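Local coordinates for protein enterochelin esterase (Salmonella enterica subsp. enterica serovar Typhimurium, PDB 3MGA) that probably hydrolyses the ester bonds of the siderophore enterobactin (enterochelin) in its ferric form, helping the bacterium to release the iron it has taken up, at residues T46-R51 and M72-G77; T85-N90 and G350-I355; R202-L207 and E265-V270; P233-L238 and L398-L403. All coordinates share one frame; numbering follows the deposited sequence.

Contact 1 (T46-R51 and M72-G77); sequences THSPIR and MARIAG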
loop_
_atom_site.group_PDB
_atom_site.type_symbol
_atom_site.label_atom_id
_atom_site.label_comp_id
_atom_site.label_asym_id
_atom_site.label_seq_id
_atom_site.Cartn_x
_atom_site.Cartn_y
_atom_site.Cartn_z
ATOM N N THR A 46 -0.674 3.109 40.040
ATOM C CA THR A 46 -1.262 4.116 40.935
ATOM C C THR A 46 -1.292 5.540 40.385
ATOM O O THR A 46 -2.151 6.334 40.774
ATOM C CB THR A 46 -0.542 4.138 42.314
ATOM O OG1 THR A 46 0.852 4.419 42.136
ATOM C CG2 THR A 46 -0.696 2.800 43.023
ATOM N N HIS A 47 -0.359 5.865 39.492
ATOM C CA HIS A 47 -0.286 7.204 38.910
ATOM C C HIS A 47 -0.994 7.295 37.558
ATOM O O HIS A 47 -1.886 8.127 37.380
ATOM C CB HIS A 47 1.178 7.652 38.786
ATOM C CG HIS A 47 1.872 7.816 40.105
ATOM N ND1 HIS A 47 2.601 6.806 40.695
ATOM C CD2 HIS A 47 1.940 8.872 40.952
ATOM C CE1 HIS A 47 3.090 7.233 41.848
ATOM N NE2 HIS A 47 2.704 8.483 42.026
ATOM N N SER A 48 -0.604 6.437 36.616
ATOM C CA SER A 48 -1.195 6.433 35.275
ATOM C C SER A 48 -2.630 5.893 35.219
ATOM O O SER A 48 -2.912 4.818 35.744
ATOM C CB SER A 48 -0.334 5.609 34.319
ATOM O OG SER A 48 -0.936 5.542 33.036
ATOM N N PRO A 49 -3.532 6.625 34.540
ATOM C CA PRO A 49 -4.920 6.215 34.395
ATOM C C PRO A 49 -5.151 5.360 33.143
ATOM O O PRO A 49 -6.301 5.088 32.795
ATOM C CB PRO A 49 -5.635 7.551 34.230
ATOM C CG PRO A 49 -4.671 8.352 33.404
ATOM C CD PRO A 49 -3.281 7.896 33.830
ATOM N N ILE A 50 -4.075 4.946 32.474
ATOM C CA ILE A 50 -4.187 4.142 31.259
ATOM C C ILE A 50 -4.741 2.736 31.503
ATOM O O ILE A 50 -4.215 1.972 32.320
ATOM C CB ILE A 50 -2.833 4.028 30.523
ATOM C CG1 ILE A 50 -2.359 5.408 30.053
ATOM C CG2 ILE A 50 -2.955 3.106 29.333
ATOM C CD1 ILE A 50 -3.323 6.104 29.106
ATOM N N ARG A 51 -5.804 2.417 30.763
ATOM C CA ARG A 51 -6.481 1.124 30.829
ATOM C C ARG A 51 -6.001 0.191 29.709
ATOM O O ARG A 51 -5.745 -0.990 29.944
ATOM C CB ARG A 51 -7.998 1.317 30.695
ATOM C CG ARG A 51 -8.672 2.095 31.819
ATOM C CD ARG A 51 -8.665 1.335 33.130
ATOM N NE ARG A 51 -9.464 2.004 34.156
ATOM C CZ ARG A 51 -9.683 1.519 35.379
ATOM N NH1 ARG A 51 -9.163 0.351 35.746
ATOM N NH2 ARG A 51 -10.428 2.203 36.240
HETATM N N MSE A 72 -1.437 -4.309 25.142
HETATM C CA MSE A 72 -0.263 -4.627 25.928
HETATM C C MSE A 72 -0.665 -4.785 27.398
HETATM O O MSE A 72 -1.820 -4.554 27.784
HETATM C CB MSE A 72 0.798 -3.527 25.825
HETATM C CG MSE A 72 1.316 -3.243 24.429
HETATM SE SE MSE A 72 2.889 -2.092 24.493
HETATM C CE MSE A 72 3.247 -1.915 22.585
ATOM N N ALA A 73 0.307 -5.197 28.201
ATOM C CA ALA A 73 0.132 -5.364 29.626
ATOM C C ALA A 73 1.379 -4.783 30.271
ATOM O O ALA A 73 2.482 -4.935 29.729
ATOM C CB ALA A 73 -0.024 -6.834 29.978
ATOM N N ARG A 74 1.215 -4.099 31.400
ATOM C CA ARG A 74 2.367 -3.519 32.086
ATOM C C ARG A 74 2.981 -4.457 33.115
ATOM O O ARG A 74 2.280 -5.221 33.782
ATOM C CB ARG A 74 2.051 -2.170 32.757
ATOM C CG ARG A 74 0.851 -2.145 33.679
ATOM C CD ARG A 74 1.016 -1.079 34.773
ATOM N NE ARG A 74 1.451 0.236 34.293
ATOM C CZ ARG A 74 0.648 1.250 33.972
ATOM N NH1 ARG A 74 -0.676 1.139 34.062
ATOM N NH2 ARG A 74 1.177 2.393 33.562
ATOM N N ILE A 75 4.303 -4.375 33.239
ATOM C CA ILE A 75 5.037 -5.184 34.193
ATOM C C ILE A 75 4.787 -4.524 35.543
ATOM O O ILE A 75 5.293 -3.435 35.801
ATOM C CB ILE A 75 6.554 -5.218 33.882
ATOM C CG1 ILE A 75 6.802 -5.504 32.393
ATOM C CG2 ILE A 75 7.264 -6.230 34.773
ATOM C CD1 ILE A 75 6.088 -6.731 31.874
ATOM N N ALA A 76 3.979 -5.173 36.379
ATOM C CA ALA A 76 3.617 -4.645 37.699
ATOM C C ALA A 76 4.755 -3.884 38.389
ATOM O O ALA A 76 5.858 -4.407 38.537
ATOM C CB ALA A 76 3.121 -5.773 38.599
ATOM N N GLY A 77 4.475 -2.645 38.793
ATOM C CA GLY A 77 5.451 -1.798 39.488
ATOM C C GLY A 77 6.190 -0.778 38.633
ATOM O O GLY A 77 6.758 0.174 39.167
#
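R74 reaches from strand 73-74, an edge strand in the N-terminal beta domain of E-set (immunoglobulin-like) type, toward the ST turn at S48, in the loop between strands 32-39 and 52-57. The close part is small and gathers round one amino group. R74 NH2 lies 3.6 Å from S48 CB and 3.8 Å from S48 OG, which sits at the edge of the guanidinium, in its plane, without counting as a hydrogen-bond partner. The common polar partner is D40: its OD2 takes a salt bridge from R74 NH2 and a hydrogen bond with S48 OG, so the carboxylate ties the two groups together from outside the pair. R74 CG stands between the backbone N and the carbonyl carbon (chi1 52°), and a further bend at chi3 turns the guanidinium toward the loop, while NE keeps a weak hydrogen bond back to T78 O, just beyond its own segment. Farther along, the packing slackens. R74 NH1 stays 4.0 Å from I50 O, and the I50 side chain, though it sets off toward the strand, ends leaning elsewhere, against W81 and D40. The outer side belongs to solvent: P49 and R51 point away from the strand, and A73 points away from the loop. S48 is the buried point, with OG anti to the backbone N, and I50 N donates to S48 OG over 3.2 Å at an N-H...O angle of 165°.

Contact 2 (T85-N90 and G350-I355); sequences TALSAN and GVREPI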
loop_
_atom_site.group_PDB
_atom_site.type_symbol
_atom_site.label_atom_id
_atom_site.label_comp_id
_atom_site.label_asym_id
_atom_site.label_seq_id
_atom_site.Cartn_x
_atom_site.Cartn_y
_atom_site.Cartn_z
ATOM N N THR A 85 4.309 -11.369 20.004
ATOM C CA THR A 85 3.606 -12.187 19.031
ATOM C C THR A 85 4.611 -12.920 18.154
ATOM O O THR A 85 5.817 -12.726 18.294
ATOM C CB THR A 85 2.694 -11.320 18.129
ATOM O OG1 THR A 85 2.086 -12.139 17.121
ATOM C CG2 THR A 85 3.492 -10.230 17.448
ATOM N N ALA A 86 4.100 -13.768 17.263
ATOM C CA ALA A 86 4.928 -14.507 16.321
ATOM C C ALA A 86 4.784 -13.886 14.929
ATOM O O ALA A 86 3.687 -13.498 14.525
ATOM C CB ALA A 86 4.525 -15.960 16.284
ATOM N N LEU A 87 5.897 -13.779 14.207
ATOM C CA LEU A 87 5.893 -13.227 12.856
ATOM C C LEU A 87 6.812 -14.045 11.971
ATOM O O LEU A 87 7.829 -14.559 12.438
ATOM C CB LEU A 87 6.339 -11.769 12.874
ATOM C CG LEU A 87 5.402 -10.802 13.597
ATOM C CD1 LEU A 87 6.029 -9.427 13.706
ATOM C CD2 LEU A 87 4.042 -10.733 12.887
ATOM N N SER A 88 6.454 -14.175 10.698
ATOM C CA SER A 88 7.267 -14.935 9.754
ATOM C C SER A 88 8.554 -14.181 9.401
ATOM O O SER A 88 8.634 -12.969 9.530
ATOM C CB SER A 88 6.476 -15.232 8.487
ATOM O OG SER A 88 6.166 -14.029 7.813
ATOM N N ALA A 89 9.544 -14.909 8.912
ATOM C CA ALA A 89 10.846 -14.328 8.587
ATOM C C ALA A 89 10.854 -13.317 7.442
ATOM O O ALA A 89 11.684 -12.419 7.419
ATOM C CB ALA A 89 11.842 -15.448 8.294
ATOM N N ASN A 90 9.934 -13.468 6.500
ATOM C CA ASN A 90 9.864 -12.598 5.334
ATOM C C ASN A 90 8.897 -11.417 5.483
ATOM O O ASN A 90 8.755 -10.603 4.564
ATOM C CB ASN A 90 9.442 -13.436 4.132
ATOM C CG ASN A 90 10.422 -14.567 3.825
ATOM O OD1 ASN A 90 11.639 -14.394 3.892
ATOM N ND2 ASN A 90 9.887 -15.721 3.448
ATOM N N GLY A 350 -1.130 -9.600 -0.658
ATOM C CA GLY A 350 -0.479 -10.175 0.510
ATOM C C GLY A 350 -1.286 -11.281 1.165
ATOM O O GLY A 350 -2.509 -11.271 1.112
ATOM N N VAL A 351 -0.583 -12.228 1.791
ATOM C CA VAL A 351 -1.213 -13.353 2.476
ATOM C C VAL A 351 -1.869 -12.908 3.789
ATOM O O VAL A 351 -2.643 -13.663 4.384
ATOM C CB VAL A 351 -0.208 -14.512 2.739
ATOM C CG1 VAL A 351 0.255 -15.121 1.433
ATOM C CG2 VAL A 351 1.000 -14.043 3.578
ATOM N N ARG A 352 -1.553 -11.686 4.234
ATOM C CA ARG A 352 -2.131 -11.116 5.451
ATOM C C ARG A 352 -3.401 -10.288 5.153
ATOM O O ARG A 352 -3.831 -9.485 5.973
ATOM C CB ARG A 352 -1.120 -10.233 6.176
ATOM C CG ARG A 352 0.136 -10.927 6.692
ATOM C CD ARG A 352 -0.190 -11.876 7.795
ATOM N NE ARG A 352 0.970 -12.244 8.605
ATOM C CZ ARG A 352 0.896 -13.005 9.697
ATOM N NH1 ARG A 352 -0.277 -13.480 10.099
ATOM N NH2 ARG A 352 1.991 -13.295 10.391
ATOM N N GLU A 353 -3.970 -10.460 3.965
ATOM C CA GLU A 353 -5.228 -9.801 3.586
ATOM C C GLU A 353 -6.017 -10.857 2.823
ATOM O O GLU A 353 -6.177 -10.752 1.603
ATOM C CB GLU A 353 -4.992 -8.527 2.764
ATOM C CG GLU A 353 -3.998 -8.678 1.601
ATOM C CD GLU A 353 -3.807 -7.410 0.789
ATOM O OE1 GLU A 353 -2.896 -7.401 -0.063
ATOM O OE2 GLU A 353 -4.545 -6.419 1.001
ATOM N N PRO A 354 -6.489 -11.898 3.553
ATOM C CA PRO A 354 -7.218 -13.064 3.039
ATOM C C PRO A 354 -8.275 -12.763 2.001
ATOM O O PRO A 354 -8.246 -13.344 0.917
ATOM C CB PRO A 354 -7.879 -13.651 4.294
ATOM C CG PRO A 354 -6.993 -13.294 5.386
ATOM C CD PRO A 354 -6.297 -11.999 5.012
ATOM N N ILE A 355 -9.202 -11.870 2.330
ATOM C CA ILE A 355 -10.279 -11.536 1.416
ATOM C C ILE A 355 -9.692 -11.045 0.100
ATOM O O ILE A 355 -10.006 -11.580 -0.966
ATOM C CB ILE A 355 -11.247 -10.488 2.014
ATOM C CG1 ILE A 355 -11.954 -11.064 3.250
ATOM C CG2 ILE A 355 -12.292 -10.076 0.990
ATOM C CD1 ILE A 355 -12.997 -10.134 3.872
#
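L87 and R352 meet at about a right angle, the leucine branch standing across the end of the arginine side chain. The touch itself is light: L87 CD2 lies 4.1 Å from R352 NH2, approaching the guanidinium obliquely, and A86 O is 4.5 Å from the same NH2, too far to be a bond. The arginine reaches over because its CB points toward the strand and its chain, after a bend at chi2 (-67°), runs on extended to the guanidinium. Q65 also touches the R352 side chain, so L87 is one of several groups around it. L87 is buried and packs on V34 of strand 32-39, while A86 just before it is exposed. The residue after R352, E353, takes no part in the touch and serves the turn instead. A type I turn from G350 to E353 leads into helix 354-367, and E353, at the N-cap position, accepts from G350 N through the anti lone pair of OE1, at 2.9 Å and 169°. E353 OE1 also pairs with S313 OG, and E353 OE2 with H383 ND1, an arrangement consistent with the acid-histidine pair of an alpha/beta hydrolase. The contact thus bridges two domains: the end of strand 80-87, paired with strand 32-39 in the N-terminal sheet, meets the turn between strand 344-350 of the esterase sheet and helix 354-367.

Contact 3 (R202-L207 and E265-V270); sequences RPLAIL and ELLPQV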
loop_
_atom_site.group_PDB
_atom_site.type_symbol
_atom_site.label_atom_id
_atom_site.label_comp_id
_atom_site.label_asym_id
_atom_site.label_seq_id
_atom_site.Cartn_x
_atom_site.Cartn_y
_atom_site.Cartn_z
ATOM N N ARG A 202 10.458 7.725 -24.089
ATOM C CA ARG A 202 10.232 7.545 -22.651
ATOM C C ARG A 202 8.869 6.959 -22.358
ATOM O O ARG A 202 7.866 7.457 -22.858
ATOM C CB ARG A 202 10.202 8.876 -21.944
ATOM C CG ARG A 202 11.439 9.720 -21.891
ATOM C CD ARG A 202 10.900 11.080 -21.497
ATOM N NE ARG A 202 11.863 12.049 -21.032
ATOM C CZ ARG A 202 11.564 13.326 -20.839
ATOM N NH1 ARG A 202 10.347 13.780 -21.118
ATOM N NH2 ARG A 202 12.489 14.163 -20.405
ATOM N N PRO A 203 8.820 5.908 -21.535
ATOM C CA PRO A 203 7.527 5.375 -21.165
ATOM C C PRO A 203 6.846 6.275 -20.128
ATOM O O PRO A 203 7.526 6.909 -19.306
ATOM C CB PRO A 203 7.883 4.048 -20.504
ATOM C CG PRO A 203 9.246 4.256 -19.966
ATOM C CD PRO A 203 9.925 5.113 -20.971
ATOM N N LEU A 204 5.520 6.327 -20.191
ATOM C CA LEU A 204 4.696 7.062 -19.246
ATOM C C LEU A 204 4.180 6.048 -18.233
ATOM O O LEU A 204 3.779 4.934 -18.606
ATOM C CB LEU A 204 3.489 7.694 -19.938
ATOM C CG LEU A 204 2.421 8.276 -18.989
ATOM C CD1 LEU A 204 2.986 9.453 -18.182
ATOM C CD2 LEU A 204 1.184 8.722 -19.759
ATOM N N ALA A 205 4.180 6.443 -16.963
ATOM C CA ALA A 205 3.697 5.600 -15.888
ATOM C C ALA A 205 2.750 6.426 -15.037
ATOM O O ALA A 205 3.136 7.472 -14.508
ATOM C CB ALA A 205 4.871 5.079 -15.042
ATOM N N ILE A 206 1.505 5.975 -14.919
ATOM C CA ILE A 206 0.530 6.684 -14.112
ATOM C C ILE A 206 0.352 6.025 -12.752
ATOM O O ILE A 206 0.057 4.831 -12.655
ATOM C CB ILE A 206 -0.828 6.755 -14.802
ATOM C CG1 ILE A 206 -0.713 7.542 -16.110
ATOM C CG2 ILE A 206 -1.848 7.421 -13.890
ATOM C CD1 ILE A 206 -2.034 7.659 -16.857
ATOM N N LEU A 207 0.539 6.813 -11.700
ATOM C CA LEU A 207 0.374 6.323 -10.344
ATOM C C LEU A 207 -0.826 6.964 -9.670
ATOM O O LEU A 207 -0.878 8.184 -9.481
ATOM C CB LEU A 207 1.635 6.530 -9.509
ATOM C CG LEU A 207 2.806 5.562 -9.724
ATOM C CD1 LEU A 207 3.335 5.577 -11.142
ATOM C CD2 LEU A 207 3.916 5.906 -8.754
ATOM N N GLU A 265 -8.260 14.875 -21.547
ATOM C CA GLU A 265 -7.916 16.135 -20.906
ATOM C C GLU A 265 -6.502 16.179 -20.314
ATOM O O GLU A 265 -5.734 17.086 -20.629
ATOM C CB GLU A 265 -8.912 16.397 -19.771
ATOM C CG GLU A 265 -10.392 16.370 -20.172
ATOM C CD GLU A 265 -11.326 16.294 -18.964
ATOM O OE1 GLU A 265 -10.839 16.042 -17.837
ATOM O OE2 GLU A 265 -12.548 16.466 -19.142
ATOM N N LEU A 266 -6.166 15.201 -19.468
ATOM C CA LEU A 266 -4.880 15.188 -18.758
ATOM C C LEU A 266 -3.641 14.866 -19.597
ATOM O O LEU A 266 -2.695 15.653 -19.620
ATOM C CB LEU A 266 -4.946 14.230 -17.558
ATOM C CG LEU A 266 -3.696 14.158 -16.678
ATOM C CD1 LEU A 266 -3.380 15.530 -16.089
ATOM C CD2 LEU A 266 -3.851 13.114 -15.579
ATOM N N LEU A 267 -3.640 13.718 -20.272
ATOM C CA LEU A 267 -2.487 13.302 -21.078
ATOM C C LEU A 267 -2.029 14.313 -22.123
ATOM O O LEU A 267 -0.822 14.444 -22.350
ATOM C CB LEU A 267 -2.724 11.934 -21.740
ATOM C CG LEU A 267 -2.857 10.730 -20.794
ATOM C CD1 LEU A 267 -2.734 9.430 -21.590
ATOM C CD2 LEU A 267 -1.803 10.757 -19.712
ATOM N N PRO A 268 -2.972 15.014 -22.781
ATOM C CA PRO A 268 -2.526 16.013 -23.767
ATOM C C PRO A 268 -1.858 17.206 -23.074
ATOM O O PRO A 268 -0.926 17.795 -23.612
ATOM C CB PRO A 268 -3.823 16.414 -24.483
ATOM C CG PRO A 268 -4.739 15.259 -24.270
ATOM C CD PRO A 268 -4.419 14.774 -22.878
ATOM N N GLN A 269 -2.334 17.550 -21.882
ATOM C CA GLN A 269 -1.724 18.631 -21.118
ATOM C C GLN A 269 -0.320 18.206 -20.707
ATOM O O GLN A 269 0.637 18.970 -20.849
ATOM C CB GLN A 269 -2.540 18.966 -19.867
ATOM C CG GLN A 269 -3.820 19.776 -20.067
ATOM C CD GLN A 269 -3.551 21.228 -20.444
ATOM O OE1 GLN A 269 -2.845 21.516 -21.418
ATOM N NE2 GLN A 269 -4.145 22.157 -19.687
ATOM N N VAL A 270 -0.205 16.978 -20.211
ATOM C CA VAL A 270 1.083 16.446 -19.776
ATOM C C VAL A 270 2.035 16.343 -20.942
ATOM O O VAL A 270 3.231 16.588 -20.787
ATOM C CB VAL A 270 0.943 15.064 -19.126
ATOM C CG1 VAL A 270 2.313 14.467 -18.840
ATOM C CG2 VAL A 270 0.112 15.165 -17.859
#
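L204 and L267 pack strand 204-207 of the alpha/beta-hydrolase sheet against helix 256-273, which lies over one of its faces. The interaction across the pair is purely apolar. L204 CG is anti to its backbone N (chi1 169°), which carries the branch out toward the helix, and the two leucine side chains cross obliquely. I206, two residues on and so on the same face of the strand, reaches the same leucine with CD1. L266 and V270 lean toward the strand as well but stay more distant; L266 packs instead on W178, V189, L238 and I240, extending the hydrophobic layer over the neighbouring strands. Side-chain hydrogen bonds are made at the ends of the segments. R202 holds G195 O and P275 O with its guanidinium, and E265 OE1 bonds S180 OG while OE2 accepts from R182 N. Within the helix, P268 has no N-H to give to the turn before and the helix kinks there, yet V270 N still donates to L266 O at 2.9 Å. The close contacts between these two segments converge on one methyl group: L267 CD2 lies 3.6 Å from L204 CD2 and 4.2 Å from I206 CD1.

Contact 4 (P233-L238 and L398-L403); sequences PGAVYL and LLWQPL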
loop_
_atom_site.group_PDB
_atom_site.type_symbol
_atom_site.label_atom_id
_atom_site.label_comp_id
_atom_site.label_asym_id
_atom_site.label_seq_id
_atom_site.Cartn_x
_atom_site.Cartn_y
_atom_site.Cartn_z
ATOM N N PRO A 233 14.161 2.609 -17.032
ATOM C CA PRO A 233 14.499 3.503 -18.120
ATOM C C PRO A 233 14.119 4.932 -17.766
ATOM O O PRO A 233 13.305 5.141 -16.859
ATOM C CB PRO A 233 13.601 3.006 -19.244
ATOM C CG PRO A 233 12.353 2.562 -18.531
ATOM C CD PRO A 233 12.827 2.002 -17.205
ATOM N N GLY A 234 14.708 5.912 -18.445
ATOM C CA GLY A 234 14.327 7.295 -18.212
ATOM C C GLY A 234 12.853 7.356 -18.569
ATOM O O GLY A 234 12.470 6.966 -19.664
ATOM N N ALA A 235 12.025 7.832 -17.651
ATOM C CA ALA A 235 10.584 7.856 -17.870
ATOM C C ALA A 235 9.939 9.155 -17.456
ATOM O O ALA A 235 10.611 10.087 -17.045
ATOM C CB ALA A 235 9.933 6.697 -17.096
ATOM N N VAL A 236 8.615 9.187 -17.601
ATOM C CA VAL A 236 7.780 10.314 -17.223
ATOM C C VAL A 236 6.761 9.761 -16.250
ATOM O O VAL A 236 5.941 8.932 -16.629
ATOM C CB VAL A 236 7.033 10.906 -18.450
ATOM C CG1 VAL A 236 5.983 11.955 -18.006
ATOM C CG2 VAL A 236 8.021 11.496 -19.445
ATOM N N TYR A 237 6.815 10.212 -15.000
ATOM C CA TYR A 237 5.897 9.745 -13.958
ATOM C C TYR A 237 4.787 10.751 -13.645
ATOM O O TYR A 237 5.062 11.905 -13.360
ATOM C CB TYR A 237 6.677 9.436 -12.684
ATOM C CG TYR A 237 7.689 8.329 -12.849
ATOM C CD1 TYR A 237 7.335 7.000 -12.644
ATOM C CD2 TYR A 237 8.992 8.608 -13.213
ATOM C CE1 TYR A 237 8.259 5.981 -12.797
ATOM C CE2 TYR A 237 9.922 7.596 -13.363
ATOM C CZ TYR A 237 9.548 6.286 -13.159
ATOM O OH TYR A 237 10.473 5.284 -13.316
ATOM N N LEU A 238 3.533 10.290 -13.688
ATOM C CA LEU A 238 2.375 11.122 -13.414
ATOM C C LEU A 238 1.611 10.651 -12.170
ATOM O O LEU A 238 0.970 9.604 -12.183
ATOM C CB LEU A 238 1.454 11.093 -14.617
ATOM C CG LEU A 238 0.203 11.949 -14.566
ATOM C CD1 LEU A 238 0.575 13.415 -14.355
ATOM C CD2 LEU A 238 -0.585 11.766 -15.847
ATOM N N LEU A 398 9.323 -5.185 -13.669
ATOM C CA LEU A 398 8.716 -6.311 -14.368
ATOM C C LEU A 398 7.982 -5.840 -15.608
ATOM O O LEU A 398 8.214 -6.348 -16.709
ATOM C CB LEU A 398 7.745 -7.061 -13.460
ATOM C CG LEU A 398 8.421 -7.800 -12.324
ATOM C CD1 LEU A 398 7.378 -8.489 -11.423
ATOM C CD2 LEU A 398 9.421 -8.818 -12.918
ATOM N N LEU A 399 7.098 -4.866 -15.435
ATOM C CA LEU A 399 6.349 -4.335 -16.568
ATOM C C LEU A 399 7.255 -3.765 -17.670
ATOM O O LEU A 399 6.917 -3.848 -18.845
ATOM C CB LEU A 399 5.336 -3.290 -16.110
ATOM C CG LEU A 399 4.211 -3.862 -15.252
ATOM C CD1 LEU A 399 3.335 -2.749 -14.694
ATOM C CD2 LEU A 399 3.390 -4.869 -16.051
ATOM N N TRP A 400 8.393 -3.187 -17.294
ATOM C CA TRP A 400 9.313 -2.624 -18.285
ATOM C C TRP A 400 10.536 -3.484 -18.531
ATOM O O TRP A 400 11.493 -3.032 -19.144
ATOM C CB TRP A 400 9.781 -1.216 -17.894
ATOM C CG TRP A 400 8.766 -0.156 -18.007
ATOM C CD1 TRP A 400 7.855 0.002 -19.009
ATOM C CD2 TRP A 400 8.650 0.996 -17.178
ATOM N NE1 TRP A 400 7.124 1.143 -18.812
ATOM C CE2 TRP A 400 7.602 1.781 -17.698
ATOM C CE3 TRP A 400 9.318 1.436 -16.029
ATOM C CZ2 TRP A 400 7.207 2.974 -17.111
ATOM C CZ3 TRP A 400 8.926 2.611 -15.447
ATOM C CH2 TRP A 400 7.881 3.375 -15.991
ATOM N N GLN A 401 10.498 -4.734 -18.081
ATOM C CA GLN A 401 11.636 -5.640 -18.259
ATOM C C GLN A 401 12.177 -5.683 -19.699
ATOM O O GLN A 401 13.382 -5.689 -19.882
ATOM C CB GLN A 401 11.283 -7.048 -17.793
ATOM C CG GLN A 401 12.488 -7.957 -17.632
ATOM C CD GLN A 401 12.104 -9.328 -17.098
ATOM O OE1 GLN A 401 12.532 -9.727 -16.011
ATOM N NE2 GLN A 401 11.245 -10.029 -17.829
ATOM N N PRO A 402 11.292 -5.724 -20.716
ATOM C CA PRO A 402 11.800 -5.769 -22.102
ATOM C C PRO A 402 12.689 -4.581 -22.486
ATOM O O PRO A 402 13.741 -4.784 -23.086
ATOM C CB PRO A 402 10.521 -5.787 -22.953
ATOM C CG PRO A 402 9.483 -6.384 -22.059
ATOM C CD PRO A 402 9.827 -5.921 -20.662
ATOM N N LEU A 403 12.268 -3.363 -22.148
ATOM C CA LEU A 403 13.056 -2.165 -22.444
ATOM C C LEU A 403 14.334 -2.146 -21.627
ATOM O O LEU A 403 15.408 -1.891 -22.153
ATOM C CB LEU A 403 12.295 -0.878 -22.104
ATOM C CG LEU A 403 11.019 -0.474 -22.830
ATOM C CD1 LEU A 403 9.888 -1.453 -22.560
ATOM C CD2 LEU A 403 10.636 0.919 -22.367
#
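At the break between helices 385-399 and 401-404, near the C-terminus of the hydrolase domain, sits W400, whose indole packs against P233, A235 and Y237 where strand 236-240 begins. P233 lies over one face of the indole, its side chain at about a right angle to that of W400; CG stands 4.0 Å above the ring plane toward the rim, and P233 CD comes to 3.7 Å from W400 CE3. Y237 arrives from another direction: its OH meets the indole edge near the ring plane, 3.8 Å from W400 CZ3, while Y237 CE1 is 4.1 Å from W400 CH2. A235 CB reaches that same CH2 at 4.1 Å. The six-membered ring therefore takes all three contacts, and the pyrrole N-H of NE1 is satisfied elsewhere by R282 O. W400 CG lies beside the backbone N, anti to the carbonyl carbon (chi1 -72°), which sends the ring out toward the strand, where it also covers P203 and A205. Helix 385-399, which follows the last strand, lays L398 and L399 on V346, and W400 just after it carries the packing on to strand 236-240, an arrangement of C-terminal helix against central sheet that belongs to the alpha/beta-hydrolase fold.

Contacts 3 and 4 are buried and belong to one sheet: strands 204-207 and 236-240 are neighbours in it, and L207 N probably bonds L238 O at 2.9 Å. Both rest on apolar packing, aliphatic methyls against a helix in contact 3, an indole in contact 4. Contacts 1 and 2 are only partly buried, and each brings an arginine to the other segment without a direct bond. They share the N-terminal sheet, through adjacent strands 73-74 and 80-87, yet their centres lie about 30 Å apart. Contact 1 stays within that domain at its far end and leans on a carboxylate; contact 2 joins it to the esterase domain.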